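Local coordinates for peptidase M14 domain-containing protein (Shewanella amazonensis, PDB 2QVP) that probably acts as a zinc-dependent hydrolase of the M14 metallocarboxypeptidase family, although its substrate has not been established, at residues A[29-34]-A[87-92]; A[55-60]-A[154-159]; A[109-114]-A[144-149]; A[169-174]-A[210-215]. One frame throughout, in Å; residues are numbered along the deposited sequence. Where two conformers were deposited one is given.

Contact 1 (A[29-34]-A[87-92]); sequences SLLAIE and HFLSQL
S90, against which the carboxylate of E34 lies, turns its hydroxyl back into its own helix: OG donates to H87 O, three residues earlier, at 2.6 Å, leaving CB to meet the neighbouring helix. The contact is a helix-helix packing of the α/β fold: the axes of 29-34 and 87-91 run in the same general direction, 29° apart and 9.9 Å at their closest. At this distance a small serine suits the place, since E34 OE2 comes within 3.7 Å of S90 CB. The glutamate plays two parts. Its aliphatic base passes alongside L89, with CB 4.1 Å from L89 CB, and the bend at chi2 (-50°) folds the carboxylate over the S90 backbone, where OE1 stands 3.6 Å from S90 CA. OE1 also forms a salt bridge with R37 NE, one turn further along, while R37 NH2 bonds to L92 O in the other segment, so the arginine that pairs with E34 also reaches across the contact. Replacing E34 with an alanine would probably leave R37 without its carboxylate mate and open a gap over S90, where the carboxylate now lies. Deeper in, leucines fill the space between the helices, as their branched, flexible chains allow. L31 has its CG anti to the backbone N (chi1 -177°), which brings its end nearer than its base, and CD1 meets L89 CD1 at 4.0 Å.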
loop_
_atom_site.group_PDB
_atom_site.type_symbol
_atom_site.label_atom_id
_atom_site.label_comp_id
_atom_site.label_asym_id
_atom_site.label_seq_id
_atom_site.Cartn_x
_atom_site.Cartn_y
_atom_site.Cartn_z
ATOM N N SER A 29 -11.179 11.140 -9.799
ATOM C CA SER A 29 -12.497 10.915 -10.427
ATOM C C SER A 29 -12.942 9.452 -10.391
ATOM O O SER A 29 -14.072 9.137 -9.965
ATOM C CB SER A 29 -12.465 11.371 -11.868
ATOM O OG SER A 29 -12.381 12.778 -11.882
ATOM N N LEU A 30 -12.032 8.558 -10.788
ATOM C CA LEU A 30 -12.338 7.136 -10.821
ATOM C C LEU A 30 -12.431 6.527 -9.415
ATOM O O LEU A 30 -13.216 5.607 -9.202
ATOM C CB LEU A 30 -11.347 6.369 -11.701
ATOM C CG LEU A 30 -11.297 6.823 -13.161
ATOM C CD1 LEU A 30 -10.153 6.110 -13.913
ATOM C CD2 LEU A 30 -12.636 6.683 -13.890
ATOM N N LEU A 31 -11.657 7.057 -8.485
ATOM C CA LEU A 31 -11.682 6.625 -7.114
ATOM C C LEU A 31 -13.037 6.996 -6.507
ATOM O O LEU A 31 -13.570 6.211 -5.741
ATOM C CB LEU A 31 -10.549 7.268 -6.322
ATOM C CG LEU A 31 -10.408 6.849 -4.840
ATOM C CD1 LEU A 31 -10.089 5.333 -4.694
ATOM C CD2 LEU A 31 -9.363 7.646 -4.190
ATOM N N ALA A 32 -13.566 8.188 -6.834
ATOM C CA ALA A 32 -14.878 8.618 -6.347
ATOM C C ALA A 32 -15.993 7.692 -6.851
ATOM O O ALA A 32 -16.926 7.394 -6.100
ATOM C CB ALA A 32 -15.183 10.082 -6.749
ATOM N N ILE A 33 -15.908 7.285 -8.119
ATOM C CA ILE A 33 -16.849 6.354 -8.727
ATOM C C ILE A 33 -16.878 5.061 -7.943
ATOM O O ILE A 33 -17.946 4.548 -7.641
ATOM C CB ILE A 33 -16.498 6.030 -10.220
ATOM C CG1 ILE A 33 -16.761 7.253 -11.128
ATOM C CG2 ILE A 33 -17.298 4.793 -10.715
ATOM C CD1 ILE A 33 -16.110 7.201 -12.525
ATOM N N GLU A 34 -15.700 4.539 -7.604
ATOM C CA GLU A 34 -15.634 3.292 -6.827
ATOM C C GLU A 34 -16.116 3.454 -5.391
ATOM O O GLU A 34 -16.765 2.543 -4.884
ATOM C CB GLU A 34 -14.216 2.664 -6.845
ATOM C CG GLU A 34 -13.769 2.212 -8.209
ATOM C CD GLU A 34 -14.806 1.344 -8.892
ATOM O OE1 GLU A 34 -15.487 0.561 -8.194
ATOM O OE2 GLU A 34 -14.950 1.463 -10.123
ATOM N N HIS A 87 -7.852 -0.465 -9.648
ATOM C CA HIS A 87 -8.240 -1.663 -10.409
ATOM C C HIS A 87 -8.843 -2.768 -9.497
ATOM O O HIS A 87 -9.854 -3.415 -9.854
ATOM C CB HIS A 87 -7.066 -2.177 -11.271
ATOM C CG HIS A 87 -7.414 -3.373 -12.094
ATOM N ND1 HIS A 87 -8.206 -3.297 -13.219
ATOM C CD2 HIS A 87 -7.111 -4.687 -11.936
ATOM C CE1 HIS A 87 -8.379 -4.510 -13.716
ATOM N NE2 HIS A 87 -7.731 -5.369 -12.955
ATOM N N PHE A 88 -8.225 -2.969 -8.337
ATOM C CA PHE A 88 -8.696 -3.917 -7.303
ATOM C C PHE A 88 -10.142 -3.601 -6.918
ATOM O O PHE A 88 -11.006 -4.480 -6.961
ATOM C CB PHE A 88 -7.728 -3.890 -6.079
ATOM C CG PHE A 88 -8.280 -4.513 -4.792
ATOM C CD1 PHE A 88 -8.359 -5.885 -4.636
ATOM C CD2 PHE A 88 -8.645 -3.694 -3.709
ATOM C CE1 PHE A 88 -8.853 -6.439 -3.458
ATOM C CE2 PHE A 88 -9.141 -4.242 -2.530
ATOM C CZ PHE A 88 -9.238 -5.611 -2.407
ATOM N N LEU A 89 -10.408 -2.341 -6.578
ATOM C CA LEU A 89 -11.759 -1.909 -6.155
ATOM C C LEU A 89 -12.819 -2.101 -7.211
ATOM O O LEU A 89 -13.953 -2.505 -6.900
ATOM C CB LEU A 89 -11.765 -0.424 -5.739
ATOM C CG LEU A 89 -11.012 0.006 -4.481
ATOM C CD1 LEU A 89 -11.127 1.508 -4.308
ATOM C CD2 LEU A 89 -11.550 -0.743 -3.261
ATOM N N SER A 90 -12.438 -1.806 -8.450
ATOM C CA SER A 90 -13.318 -1.895 -9.585
ATOM C C SER A 90 -13.838 -3.336 -9.809
ATOM O O SER A 90 -14.946 -3.525 -10.304
ATOM C CB SER A 90 -12.597 -1.368 -10.826
ATOM O OG SER A 90 -11.758 -2.362 -11.364
ATOM N N GLN A 91 -13.028 -4.339 -9.432
ATOM C CA GLN A 91 -13.422 -5.751 -9.510
ATOM C C GLN A 91 -14.221 -6.216 -8.295
ATOM O O GLN A 91 -14.775 -7.290 -8.340
ATOM C CB GLN A 91 -12.189 -6.656 -9.631
ATOM C CG GLN A 91 -11.317 -6.490 -10.890
ATOM C CD GLN A 91 -9.971 -7.278 -10.818
ATOM O OE1 GLN A 91 -9.470 -7.717 -11.854
ATOM N NE2 GLN A 91 -9.396 -7.454 -9.604
ATOM N N LEU A 92 -14.277 -5.441 -7.212
ATOM C CA LEU A 92 -14.957 -5.898 -5.992
ATOM C C LEU A 92 -16.452 -5.959 -6.151
ATOM O O LEU A 92 -17.055 -5.228 -6.915
ATOM C CB LEU A 92 -14.605 -5.084 -4.747
ATOM C CG LEU A 92 -13.180 -5.165 -4.218
ATOM C CD1 LEU A 92 -13.072 -4.220 -3.056
ATOM C CD2 LEU A 92 -12.787 -6.582 -3.815
#

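Contact 2 (A[55-60]-A[154-159]); sequences LLQSPG and AHLLQV
L55 leaves its strand toward L156 and L157 of helix 154-160, and two of the three residue contacts between the segments are made by this one side chain. Its bond from CA to CB is directed at the helix, and with CG anti to the backbone N (chi1 179°) the chain continues outward, so that the two methyls at the fork reach different leucines. CD2 meets L156 tip to tip: L55 CD2 stands 3.8 Å from L156 CG and 3.3 Å from L156 CD2. That last value is shorter than ordinary van der Waals contact and its exact size is doubtful. CD1 takes the other branch and lies 3.8 Å from L157 CD2, the two chains passing in opposite directions; L157 was modelled in two conformers, so this pair describes one of them. Leucine suits the position because its forked end can touch two successive helix residues across axes 11.5 Å apart. Two residues along the strand, on the same face, Q57 brings its amide to the edge of the patch, with NE2 4.2 Å from L156 CD1. The amide is not lost among the hydrocarbons, for NE2 bonds to S103 OG on the adjoining strand 101-105. Between them, L56 faces the other side of the sheet and touches L31 and T35 of helix 24-38. Strand 51-57 therefore has a helix against each face, the layering of the α/β/α sandwich whose mixed eight-stranded sheet, in the order 1-2-4-3-5-8-6-7, is characteristic of zinc-dependent exopeptidases such as the carboxypeptidases.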
loop_
_atom_site.group_PDB
_atom_site.type_symbol
_atom_site.label_atom_id
_atom_site.label_comp_id
_atom_site.label_asym_id
_atom_site.label_seq_id
_atom_site.Cartn_x
_atom_site.Cartn_y
_atom_site.Cartn_z
ATOM N N LEU A 55 -8.865 8.204 3.627
ATOM C CA LEU A 55 -8.983 6.898 4.235
ATOM C C LEU A 55 -10.368 6.426 3.801
ATOM O O LEU A 55 -11.364 7.034 4.166
ATOM C CB LEU A 55 -8.905 6.941 5.754
ATOM C CG LEU A 55 -9.047 5.534 6.372
ATOM C CD1 LEU A 55 -7.789 4.669 6.037
ATOM C CD2 LEU A 55 -9.306 5.672 7.844
ATOM N N LEU A 56 -10.436 5.360 3.013
ATOM C CA LEU A 56 -11.705 4.831 2.555
ATOM C C LEU A 56 -11.967 3.609 3.410
ATOM O O LEU A 56 -11.063 2.792 3.580
ATOM C CB LEU A 56 -11.642 4.440 1.077
ATOM C CG LEU A 56 -11.317 5.496 0.020
ATOM C CD1 LEU A 56 -11.472 4.911 -1.360
ATOM C CD2 LEU A 56 -12.176 6.734 0.156
ATOM N N GLN A 57 -13.176 3.466 3.946
ATOM C CA GLN A 57 -13.512 2.312 4.778
ATOM C C GLN A 57 -14.777 1.659 4.261
ATOM O O GLN A 57 -15.727 2.352 3.877
ATOM C CB GLN A 57 -13.683 2.738 6.243
ATOM C CG GLN A 57 -12.383 3.249 6.834
ATOM C CD GLN A 57 -12.416 3.437 8.321
ATOM O OE1 GLN A 57 -13.159 4.289 8.836
ATOM N NE2 GLN A 57 -11.559 2.678 9.039
ATOM N N SER A 58 -14.794 0.334 4.244
ATOM C CA SER A 58 -15.965 -0.384 3.803
ATOM C C SER A 58 -17.145 -0.094 4.759
ATOM O O SER A 58 -16.929 0.237 5.939
ATOM C CB SER A 58 -15.691 -1.888 3.695
ATOM O OG SER A 58 -15.214 -2.453 4.915
ATOM N N PRO A 59 -18.380 -0.180 4.238
ATOM C CA PRO A 59 -19.570 0.086 5.042
ATOM C C PRO A 59 -19.950 -1.014 6.033
ATOM O O PRO A 59 -19.706 -2.196 5.774
ATOM C CB PRO A 59 -20.675 0.208 3.987
ATOM C CG PRO A 59 -20.222 -0.621 2.868
ATOM C CD PRO A 59 -18.731 -0.510 2.840
ATOM N N GLY A 60 -20.552 -0.602 7.149
ATOM C CA GLY A 60 -21.079 -1.517 8.166
ATOM C C GLY A 60 -20.068 -2.458 8.770
ATOM O O GLY A 60 -20.292 -3.668 8.807
ATOM N N ALA A 154 -3.402 7.939 14.239
ATOM C CA ALA A 154 -2.701 6.703 14.494
ATOM C C ALA A 154 -3.606 5.619 15.000
ATOM O O ALA A 154 -3.573 4.513 14.492
ATOM C CB ALA A 154 -1.527 6.924 15.482
ATOM N N HIS A 155 -4.438 5.944 15.979
ATOM C CA HIS A 155 -5.354 4.971 16.562
ATOM C C HIS A 155 -6.278 4.342 15.525
ATOM O O HIS A 155 -6.394 3.116 15.474
ATOM C CB HIS A 155 -6.181 5.620 17.672
ATOM C CG HIS A 155 -7.107 4.667 18.338
ATOM N ND1 HIS A 155 -8.475 4.716 18.170
ATOM C CD2 HIS A 155 -6.859 3.595 19.119
ATOM C CE1 HIS A 155 -9.030 3.725 18.844
ATOM N NE2 HIS A 155 -8.072 3.039 19.438
ATOM N N LEU A 156 -6.904 5.190 14.707
ATOM C CA LEU A 156 -7.780 4.742 13.620
ATOM C C LEU A 156 -7.081 3.767 12.659
ATOM O O LEU A 156 -7.658 2.757 12.302
ATOM C CB LEU A 156 -8.289 5.950 12.811
ATOM C CG LEU A 156 -9.264 5.745 11.641
ATOM C CD1 LEU A 156 -10.569 5.248 12.163
ATOM C CD2 LEU A 156 -9.455 7.039 10.863
ATOM N N LEU A 157 -5.837 4.090 12.276
ATOM C CA LEU A 157 -5.060 3.290 11.332
ATOM C C LEU A 157 -4.536 1.999 11.952
ATOM O O LEU A 157 -4.325 1.012 11.243
ATOM C CB LEU A 157 -3.920 4.132 10.771
ATOM C CG LEU A 157 -4.362 5.389 10.014
ATOM C CD1 LEU A 157 -3.175 6.302 9.822
ATOM C CD2 LEU A 157 -5.035 5.044 8.665
ATOM N N GLN A 158 -4.298 2.024 13.259
ATOM C CA GLN A 158 -3.866 0.843 13.996
ATOM C C GLN A 158 -5.032 -0.151 14.115
ATOM O O GLN A 158 -4.859 -1.342 13.850
ATOM C CB GLN A 158 -3.305 1.229 15.364
ATOM C CG GLN A 158 -1.970 2.011 15.312
ATOM C CD GLN A 158 -1.574 2.634 16.660
ATOM O OE1 GLN A 158 -2.419 2.921 17.503
ATOM N NE2 GLN A 158 -0.287 2.833 16.858
ATOM N N VAL A 159 -6.215 0.356 14.469
ATOM C CA VAL A 159 -7.431 -0.459 14.514
ATOM C C VAL A 159 -7.736 -1.022 13.123
ATOM O O VAL A 159 -8.028 -2.207 12.990
ATOM C CB VAL A 159 -8.678 0.336 15.026
ATOM C CG1 VAL A 159 -9.958 -0.485 14.891
ATOM C CG2 VAL A 159 -8.480 0.792 16.467
#

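Contact 3 (A[109-114]-A[144-149]); sequences NPTGFA and SAEGRI
Two capped helix starts meet here through one bridging water, which links N109 and T111 at the head of helix 110-115 to E146 at the head of helix 145-152. Water 1 donates to N109 OD1 at 2.8 Å and to E146 OE2 at 2.6 Å, and accepts from T111 OG1 at 2.7 Å. The threonine hydroxyl in turn accepts from E121 N. N109 is the N-cap of its helix: OD1 takes the amide of G112 at 3.0 Å, with the donor 57° out of the carbonyl plane, while ND2 bonds to F74 O. Glycine fits at G112, because a CB there would clash with N109 ND2. On the other helix S144 OG caps G147 N at 3.0 Å, nearly straight at 163°, and donates to E146 OE1 at 3.1 Å on the anti lone pair of that oxygen. N120 ND2 also reaches OE1, so both buried carboxylate oxygens have partners. A glutamate suits the first turn, where the positive end of the helix dipole would probably stabilise its negative charge. Asparagine and serine, each with an oxygen close to the backbone, are classic residues for the helix N-cap.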
loop_
_atom_site.group_PDB
_atom_site.type_symbol
_atom_site.label_atom_id
_atom_site.label_comp_id
_atom_site.label_asym_id
_atom_site.label_seq_id
_atom_site.Cartn_x
_atom_site.Cartn_y
_atom_site.Cartn_z
ATOM N N ASN A 109 0.862 10.222 -1.065
ATOM C CA ASN A 109 1.677 11.305 -1.559
ATOM C C ASN A 109 1.134 11.833 -2.895
ATOM O O ASN A 109 1.721 11.554 -3.932
ATOM C CB ASN A 109 3.107 10.769 -1.698
ATOM C CG ASN A 109 4.106 11.797 -2.165
ATOM O OD1 ASN A 109 3.845 12.997 -2.223
ATOM N ND2 ASN A 109 5.291 11.303 -2.495
ATOM N N PRO A 110 0.028 12.603 -2.864
ATOM C CA PRO A 110 -0.546 13.127 -4.120
ATOM C C PRO A 110 0.356 14.113 -4.903
ATOM O O PRO A 110 0.283 14.132 -6.109
ATOM C CB PRO A 110 -1.810 13.836 -3.649
ATOM C CG PRO A 110 -1.522 14.233 -2.238
ATOM C CD PRO A 110 -0.749 13.053 -1.692
ATOM N N THR A 111 1.189 14.892 -4.212
ATOM C CA THR A 111 2.047 15.914 -4.838
ATOM C C THR A 111 3.180 15.226 -5.591
ATOM O O THR A 111 3.563 15.675 -6.674
ATOM C CB THR A 111 2.589 16.942 -3.822
ATOM O OG1 THR A 111 3.465 16.295 -2.888
ATOM C CG2 THR A 111 1.447 17.633 -3.077
ATOM N N GLY A 112 3.705 14.139 -5.016
ATOM C CA GLY A 112 4.680 13.317 -5.688
ATOM C C GLY A 112 4.032 12.640 -6.886
ATOM O O GLY A 112 4.534 12.728 -8.018
ATOM N N PHE A 113 2.924 11.961 -6.619
ATOM C CA PHE A 113 2.131 11.235 -7.639
ATOM C C PHE A 113 1.782 12.066 -8.876
ATOM O O PHE A 113 1.955 11.610 -10.018
ATOM C CB PHE A 113 0.844 10.721 -6.982
ATOM C CG PHE A 113 -0.007 9.866 -7.868
ATOM C CD1 PHE A 113 0.233 8.512 -7.975
ATOM C CD2 PHE A 113 -1.084 10.412 -8.564
ATOM C CE1 PHE A 113 -0.569 7.730 -8.740
ATOM C CE2 PHE A 113 -1.877 9.637 -9.340
ATOM C CZ PHE A 113 -1.636 8.290 -9.419
ATOM N N ALA A 114 1.305 13.282 -8.635
ATOM C CA ALA A 114 0.919 14.201 -9.693
ATOM C C ALA A 114 2.076 14.552 -10.620
ATOM O O ALA A 114 1.840 14.876 -11.783
ATOM C CB ALA A 114 0.323 15.486 -9.102
ATOM N N SER A 144 7.484 13.343 7.265
ATOM C CA SER A 144 6.968 14.252 6.254
ATOM C C SER A 144 5.619 14.773 6.724
ATOM O O SER A 144 5.017 14.201 7.656
ATOM C CB SER A 144 6.734 13.497 4.970
ATOM O OG SER A 144 5.570 12.701 5.135
ATOM N N ALA A 145 5.144 15.844 6.076
ATOM C CA ALA A 145 3.801 16.414 6.344
ATOM C C ALA A 145 2.679 15.359 6.300
ATOM O O ALA A 145 1.779 15.366 7.134
ATOM C CB ALA A 145 3.487 17.542 5.354
ATOM N N GLU A 146 2.758 14.451 5.337
ATOM C CA GLU A 146 1.776 13.377 5.171
ATOM C C GLU A 146 1.876 12.376 6.322
ATOM O O GLU A 146 0.865 11.896 6.860
ATOM C CB GLU A 146 1.961 12.636 3.839
ATOM C CG GLU A 146 1.819 13.508 2.561
ATOM C CD GLU A 146 3.053 14.291 2.166
ATOM O OE1 GLU A 146 4.159 14.023 2.741
ATOM O OE2 GLU A 146 2.901 15.165 1.271
ATOM N N GLY A 147 3.118 12.071 6.695
ATOM C CA GLY A 147 3.388 11.176 7.796
ATOM C C GLY A 147 2.802 11.747 9.059
ATOM O O GLY A 147 2.226 10.993 9.821
ATOM N N ARG A 148 2.921 13.072 9.251
ATOM C CA ARG A 148 2.350 13.724 10.424
ATOM C C ARG A 148 0.815 13.642 10.391
ATOM O O ARG A 148 0.185 13.412 11.437
ATOM C CB ARG A 148 2.880 15.155 10.570
ATOM C CG ARG A 148 4.371 15.182 10.925
ATOM C CD ARG A 148 4.965 16.585 10.995
ATOM N NE ARG A 148 6.400 16.510 11.301
ATOM C CZ ARG A 148 6.954 16.513 12.520
ATOM N NH1 ARG A 148 6.237 16.635 13.636
ATOM N NH2 ARG A 148 8.264 16.405 12.625
ATOM N N ILE A 149 0.215 13.792 9.203
ATOM C CA ILE A 149 -1.256 13.646 9.030
ATOM C C ILE A 149 -1.717 12.241 9.432
ATOM O O ILE A 149 -2.684 12.102 10.195
ATOM C CB ILE A 149 -1.729 13.965 7.586
ATOM C CG1 ILE A 149 -1.724 15.473 7.365
ATOM C CG2 ILE A 149 -3.151 13.324 7.274
ATOM C CD1 ILE A 149 -1.905 15.863 5.940
HETATM O O HOH W 1 1.997 14.869 -1.191
#

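Contact 4 (A[169-174]-A[210-215]); sequences HEDVLM and DVDNCP
V211 meets D171 and M174 with one methyl each. With CG1 anti to the backbone N (chi1 173°), V211 CG1 lies 3.7 Å from D171 OD2, while CG2 meets CE of M174, present as selenomethionine, at 4.1 Å. Valine suits the place because two methyls on one CB can face D171 and M174 at once; the long M174 chain bends at chi2 and chi3 to bring its end across. Beside it two carboxylates approach from opposite directions, their planes 51° apart, with D171 OD2 and D212 OD2 separated by 4.0 Å. Water 2 lies between them, 2.9 Å from D171 OD2 and 2.8 Å from D212 OD1, each within hydrogen-bonding geometry, though it has too few protons for all its acceptors. Y178 OH also bonds to D171 OD2, and the D171 side chain lies about 4 Å from that of E245, the predicted proton donor/acceptor.

Turns set these groups in place. A type I turn, closed by M174 N to D171 O at 3.0 Å, carries M174 back toward V211. A type I' turn, closed by C214 N to V211 O at 2.9 Å, presents D212; aspartate and N213 readily adopt its positive phi angles. The small hairpin of strands 209-211 and 214-216 thus stands against the C-terminal end of central strand 165-171, with V211 touching Y178 and C214 touching Y180 on strand 178-182.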
loop_
_atom_site.group_PDB
_atom_site.type_symbol
_atom_site.label_atom_id
_atom_site.label_comp_id
_atom_site.label_asym_id
_atom_site.label_seq_id
_atom_site.Cartn_x
_atom_site.Cartn_y
_atom_site.Cartn_z
ATOM N N HIS A 169 4.157 -0.937 -2.903
ATOM C CA HIS A 169 5.315 -0.204 -3.437
ATOM C C HIS A 169 5.751 -0.725 -4.794
ATOM O O HIS A 169 5.220 -1.725 -5.281
ATOM C CB HIS A 169 6.487 -0.311 -2.454
ATOM C CG HIS A 169 6.383 0.631 -1.301
ATOM N ND1 HIS A 169 5.332 0.603 -0.417
ATOM C CD2 HIS A 169 7.202 1.624 -0.887
ATOM C CE1 HIS A 169 5.499 1.553 0.480
ATOM N NE2 HIS A 169 6.626 2.183 0.221
ATOM N N GLU A 170 6.688 0.017 -5.398
ATOM C CA GLU A 170 7.357 -0.361 -6.603
ATOM C C GLU A 170 8.827 -0.030 -6.428
ATOM O O GLU A 170 9.164 0.957 -5.769
ATOM C CB GLU A 170 6.849 0.415 -7.805
ATOM C CG GLU A 170 5.383 0.397 -8.007
ATOM C CD GLU A 170 5.074 0.434 -9.457
ATOM O OE1 GLU A 170 5.091 -0.673 -10.024
ATOM O OE2 GLU A 170 4.802 1.527 -10.012
ATOM N N ASP A 171 9.702 -0.852 -6.995
ATOM C CA ASP A 171 11.149 -0.597 -6.941
ATOM C C ASP A 171 11.408 -0.135 -8.381
ATOM O O ASP A 171 11.506 -0.960 -9.292
ATOM C CB ASP A 171 11.896 -1.849 -6.486
ATOM C CG ASP A 171 13.309 -1.560 -6.030
ATOM O OD1 ASP A 171 13.942 -0.590 -6.537
ATOM O OD2 ASP A 171 13.819 -2.371 -5.222
ATOM N N VAL A 172 11.515 1.180 -8.573
ATOM C CA VAL A 172 11.421 1.779 -9.944
ATOM C C VAL A 172 12.436 1.292 -10.996
ATOM O O VAL A 172 12.089 1.198 -12.170
ATOM C CB VAL A 172 11.334 3.330 -9.891
ATOM C CG1 VAL A 172 12.724 3.957 -9.669
ATOM C CG2 VAL A 172 10.642 3.868 -11.140
ATOM N N LEU A 173 13.663 0.999 -10.561
ATOM C CA LEU A 173 14.739 0.491 -11.420
ATOM C C LEU A 173 14.846 -1.062 -11.447
ATOM O O LEU A 173 15.721 -1.589 -12.144
ATOM C CB LEU A 173 16.098 1.085 -10.975
ATOM C CG LEU A 173 16.201 2.616 -10.868
ATOM C CD1 LEU A 173 17.602 3.058 -10.427
ATOM C CD2 LEU A 173 15.805 3.265 -12.178
HETATM N N MSE A 174 14.007 -1.790 -10.694
HETATM C CA MSE A 174 13.983 -3.260 -10.764
HETATM C C MSE A 174 13.149 -3.805 -11.927
HETATM O O MSE A 174 12.204 -3.175 -12.345
HETATM C CB MSE A 174 13.438 -3.868 -9.472
HETATM C CG MSE A 174 14.309 -3.623 -8.278
HETATM SE SE MSE A 174 15.913 -4.630 -8.199
HETATM C CE MSE A 174 15.206 -6.333 -7.457
ATOM N N ASP A 210 21.335 -8.913 -1.824
ATOM C CA ASP A 210 20.985 -7.646 -1.181
ATOM C C ASP A 210 20.244 -6.720 -2.131
ATOM O O ASP A 210 20.782 -6.342 -3.194
ATOM C CB ASP A 210 22.216 -6.881 -0.654
ATOM C CG ASP A 210 22.624 -7.300 0.744
ATOM O OD1 ASP A 210 22.505 -8.496 1.089
ATOM O OD2 ASP A 210 23.076 -6.414 1.505
ATOM N N VAL A 211 19.011 -6.393 -1.751
ATOM C CA VAL A 211 18.190 -5.409 -2.429
ATOM C C VAL A 211 18.092 -4.308 -1.382
ATOM O O VAL A 211 17.666 -4.582 -0.247
ATOM C CB VAL A 211 16.805 -5.957 -2.813
ATOM C CG1 VAL A 211 15.919 -4.839 -3.371
ATOM C CG2 VAL A 211 16.957 -7.099 -3.815
ATOM N N ASP A 212 18.544 -3.099 -1.740
ATOM C CA ASP A 212 18.554 -1.919 -0.838
ATOM C C ASP A 212 19.152 -2.217 0.551
ATOM O O ASP A 212 18.642 -1.770 1.580
ATOM C CB ASP A 212 17.140 -1.301 -0.748
ATOM C CG ASP A 212 16.655 -0.764 -2.089
ATOM O OD1 ASP A 212 17.467 -0.727 -3.046
ATOM O OD2 ASP A 212 15.472 -0.368 -2.193
ATOM N N ASN A 213 20.232 -2.997 0.534
ATOM C CA ASN A 213 20.990 -3.411 1.717
ATOM C C ASN A 213 20.245 -4.414 2.642
ATOM O O ASN A 213 20.618 -4.571 3.810
ATOM C CB ASN A 213 21.486 -2.154 2.470
ATOM C CG ASN A 213 22.895 -2.311 3.012
ATOM O OD1 ASN A 213 23.148 -3.089 3.939
ATOM N ND2 ASN A 213 23.829 -1.548 2.437
ATOM N N CYS A 214 19.230 -5.108 2.098
ATOM C CA CYS A 214 18.442 -6.133 2.814
ATOM C C CYS A 214 18.570 -7.502 2.145
ATOM O O CYS A 214 18.510 -7.582 0.907
ATOM C CB CYS A 214 16.961 -5.796 2.821
ATOM S SG CYS A 214 16.563 -4.343 3.729
ATOM N N PRO A 215 18.687 -8.583 2.949
ATOM C CA PRO A 215 18.773 -9.902 2.331
ATOM C C PRO A 215 17.390 -10.441 1.851
ATOM O O PRO A 215 16.451 -10.598 2.663
ATOM C CB PRO A 215 19.359 -10.770 3.447
ATOM C CG PRO A 215 18.894 -10.127 4.707
ATOM C CD PRO A 215 18.719 -8.665 4.424
HETATM O O HOH W 2 16.622 -1.706 -5.476
#

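Contacts 1 and 2 interlock along the chain, their segments alternating, and meet where L31 CD1 packs on L56 CD1 at 3.6 Å: helix 24-38 lies against the face of strand 51-57 that looks away from helix 154-160. Contact 3 is nested within the loop closed by contact 2, their centres about 19 Å apart, and its helix 145-152 leads directly into helix 154-160. Contact 4 follows last, on strand 165-171, in the same mixed sheet as strand 51-57, with its centre about 29 Å from those of contacts 1 and 2, across the centre of the chain. The helix pair of contact 1 is thus remote from contact 4, whose D171 lies near the predicted active-site E245.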